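Local structure of ribose-phosphate pyrophosphokinase (Mycobacterium smegmatis, 5MP7) at residues A[282-287]-A[299-304]. The protein probably catalyses transfer of the pyrophosphoryl group from ATP to the 1-hydroxyl of ribose 5-phosphate, yielding phosphoribosyl pyrophosphate. Residues are numbered along the deposited sequence; the frame is centred on the assembly and turned at random.
Sequences TNTLPI and LSIAPL
Asn283 reaches over to the backbone at Ile301 just past the point where the last two parallel strands of the C-terminal PRTase-like domain part company. Strand 278-282 ends at Thr282 and strand 296-299, an edge strand of its sheet within the chain, ends at Leu299; the two residues form a parallel bridge, their CA atoms 4.7 Å apart, with both side chains on the same face.

The main-chain bonding fades here. Asn283 N gives Leu299 O a weak, bent hydrogen bond at 3.1 Å, and the same oxygen takes a CA-H...O contact from Thr282 CA at 3.2 Å.

The side-chain amide of Asn283 then continues the pairing where the backbones have separated. Ile301 N donates to Asn283 OD1 over 2.8 Å, nearly straight at 170°, with the donor tilted 18° from the carbonyl plane. A chi1 of 70°, setting CG between the backbone N and the carbonyl carbon, turns the amide toward the second segment. Its other end, ND2, bonds to Gln26 OE1 of helix 21-31, an oxygen that is also hydrogen-bonded to Ser300 OG, so both ends of the amide are held. This ties the end of the C-terminal sheet to a helix of the N-terminal domain. Thr282 OG1 and Thr284 OG1 each have their strongest polar partner outside, at Thr259 O and His260 ND1 respectively.

Apolar packing lies beside the polar bonds. Ile301 lays CD1 against Thr282 CG2 at 4.0 Å, the two side chains crossing at a slant, while its CG2 branch approaches Thr284 CG2 at 4.2 Å; Leu23 touches Ile301 as well.

Helix 302-314 starts immediately afterwards, capped by Ser300, whose OG accepts from Ala302 N at 3.2 Å.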
ATOM      1  N   THR A 282       4.261  41.970  51.410  1.00 25.31           N
ATOM      2  CA  THR A 282       3.407  41.056  52.162  1.00 26.23           C
ATOM      3  C   THR A 282       3.228  39.835  51.331  1.00 24.31           C
ATOM      4  O   THR A 282       3.626  39.791  50.166  1.00 27.06           O
ATOM      5  CB  THR A 282       2.003  41.625  52.509  1.00 27.59           C
ATOM      6  OG1 THR A 282       1.184  41.669  51.314  1.00 29.39           O
ATOM      7  CG2 THR A 282       2.131  42.993  53.102  1.00 27.72           C
ATOM      8  N   ASN A 283       2.550  38.861  51.897  1.00 25.77           N
ATOM      9  CA  ASN A 283       2.287  37.620  51.164  1.00 29.89           C
ATOM     10  C   ASN A 283       0.860  37.514  50.598  1.00 29.08           C
ATOM     11  O   ASN A 283       0.233  36.461  50.694  1.00 34.66           O
ATOM     12  CB  ASN A 283       2.664  36.400  52.038  1.00 28.58           C
ATOM     13  CG  ASN A 283       1.725  36.200  53.195  1.00 27.14           C
ATOM     14  OD1 ASN A 283       1.138  37.146  53.713  1.00 30.00           O
ATOM     15  ND2 ASN A 283       1.589  34.983  53.613  1.00 27.21           N
ATOM     16  N   THR A 284       0.328  38.605  50.061  1.00 27.78           N
ATOM     17  CA  THR A 284      -0.988  38.558  49.432  1.00 27.84           C
ATOM     18  C   THR A 284      -0.933  37.652  48.228  1.00 26.36           C
ATOM     19  O   THR A 284      -1.918  37.060  47.882  1.00 29.52           O
ATOM     20  CB  THR A 284      -1.470  39.947  48.967  1.00 29.46           C
ATOM     21  OG1 THR A 284      -0.403  40.644  48.332  1.00 28.84           O
ATOM     22  CG2 THR A 284      -2.008  40.774  50.136  1.00 29.16           C
ATOM     23  N   LEU A 285       0.227  37.584  47.609  1.00 27.72           N
ATOM     24  CA  LEU A 285       0.553  36.671  46.539  1.00 29.79           C
ATOM     25  C   LEU A 285       1.609  35.725  47.025  1.00 29.98           C
ATOM     26  O   LEU A 285       2.355  36.074  47.933  1.00 31.27           O
ATOM     27  CB  LEU A 285       1.123  37.440  45.354  1.00 31.58           C
ATOM     28  CG  LEU A 285       0.025  38.285  44.709  1.00 35.73           C
ATOM     29  CD1 LEU A 285       0.574  39.495  44.008  1.00 40.35           C
ATOM     30  CD2 LEU A 285      -0.806  37.475  43.715  1.00 36.27           C
ATOM     31  N   PRO A 286       1.675  34.506  46.451  1.00 30.97           N
ATOM     32  CA  PRO A 286       2.649  33.543  46.972  1.00 31.19           C
ATOM     33  C   PRO A 286       4.036  33.947  46.481  1.00 34.89           C
ATOM     34  O   PRO A 286       4.218  34.190  45.302  1.00 35.65           O
ATOM     35  CB  PRO A 286       2.213  32.213  46.358  1.00 28.85           C
ATOM     36  CG  PRO A 286       1.482  32.597  45.145  1.00 28.22           C
ATOM     37  CD  PRO A 286       0.869  33.937  45.363  1.00 28.13           C
ATOM     38  N   ILE A 287       4.991  34.049  47.389  1.00 37.01           N
ATOM     39  CA  ILE A 287       6.336  34.420  47.021  1.00 42.05           C
ATOM     40  C   ILE A 287       7.136  33.130  46.920  1.00 40.61           C
ATOM     41  O   ILE A 287       7.660  32.660  47.922  1.00 36.18           O
ATOM     42  CB  ILE A 287       6.982  35.346  48.076  1.00 46.89           C
ATOM     43  CG1 ILE A 287       6.022  36.477  48.519  1.00 50.59           C
ATOM     44  CG2 ILE A 287       8.284  35.899  47.521  1.00 47.60           C
ATOM     45  CD1 ILE A 287       5.665  37.494  47.448  1.00 51.14           C
ATOM     46  N   LEU A 299       6.259  39.916  54.957  1.00 27.47           N
ATOM     47  CA  LEU A 299       5.464  39.951  56.196  1.00 27.69           C
ATOM     48  C   LEU A 299       4.150  39.284  55.923  1.00 27.73           C
ATOM     49  O   LEU A 299       3.667  39.328  54.794  1.00 31.30           O
ATOM     50  CB  LEU A 299       5.239  41.366  56.661  1.00 28.16           C
ATOM     51  CG  LEU A 299       6.508  42.213  56.801  1.00 31.60           C
ATOM     52  CD1 LEU A 299       6.097  43.655  57.058  1.00 31.18           C
ATOM     53  CD2 LEU A 299       7.439  41.719  57.923  1.00 31.92           C
ATOM     54  N   SER A 300       3.580  38.631  56.924  1.00 24.82           N
ATOM     55  CA  SER A 300       2.357  37.908  56.717  1.00 27.42           C
ATOM     56  C   SER A 300       1.144  38.829  56.790  1.00 26.95           C
ATOM     57  O   SER A 300       1.033  39.597  57.715  1.00 27.78           O
ATOM     58  CB  SER A 300       2.179  36.806  57.763  1.00 29.17           C
ATOM     59  OG  SER A 300       1.083  35.961  57.369  1.00 33.38           O
ATOM     60  N   ILE A 301       0.238  38.690  55.836  1.00 27.92           N
ATOM     61  CA  ILE A 301      -1.060  39.346  55.879  1.00 32.70           C
ATOM     62  C   ILE A 301      -2.127  38.499  56.621  1.00 31.87           C
ATOM     63  O   ILE A 301      -3.253  38.937  56.771  1.00 35.27           O
ATOM     64  CB  ILE A 301      -1.528  39.685  54.435  1.00 33.99           C
ATOM     65  CG1 ILE A 301      -2.411  40.915  54.448  1.00 38.94           C
ATOM     66  CG2 ILE A 301      -2.221  38.525  53.723  1.00 32.57           C
ATOM     67  CD1 ILE A 301      -1.597  42.191  54.437  1.00 44.90           C
ATOM     68  N   ALA A 302      -1.778  37.300  57.064  1.00 29.33           N
ATOM     69  CA  ALA A 302      -2.743  36.395  57.623  1.00 28.89           C
ATOM     70  C   ALA A 302      -3.455  36.919  58.848  1.00 29.48           C
ATOM     71  O   ALA A 302      -4.677  36.733  58.951  1.00 27.63           O
ATOM     72  CB  ALA A 302      -2.128  35.044  57.909  1.00 28.93           C
ATOM     73  N   PRO A 303      -2.726  37.512  59.810  1.00 31.12           N
ATOM     74  CA  PRO A 303      -3.439  37.972  61.025  1.00 32.46           C
ATOM     75  C   PRO A 303      -4.506  39.032  60.710  1.00 36.59           C
ATOM     76  O   PRO A 303      -5.585  39.013  61.298  1.00 34.20           O
ATOM     77  CB  PRO A 303      -2.338  38.553  61.881  1.00 34.20           C
ATOM     78  CG  PRO A 303      -1.082  37.837  61.429  1.00 34.17           C
ATOM     79  CD  PRO A 303      -1.263  37.677  59.946  1.00 34.30           C
ATOM     80  N   LEU A 304      -4.204  39.919  59.759  1.00 38.12           N
ATOM     81  CA  LEU A 304      -5.143  40.932  59.288  1.00 37.11           C
ATOM     82  C   LEU A 304      -6.389  40.291  58.615  1.00 38.47           C
ATOM     83  O   LEU A 304      -7.523  40.687  58.894  1.00 35.36           O
ATOM     84  CB  LEU A 304      -4.437  41.887  58.327  1.00 36.30           C
ATOM     85  CG  LEU A 304      -5.213  43.081  57.773  1.00 41.19           C
ATOM     86  CD1 LEU A 304      -5.653  44.042  58.893  1.00 40.10           C
ATOM     87  CD2 LEU A 304      -4.358  43.820  56.729  1.00 42.53           C
TER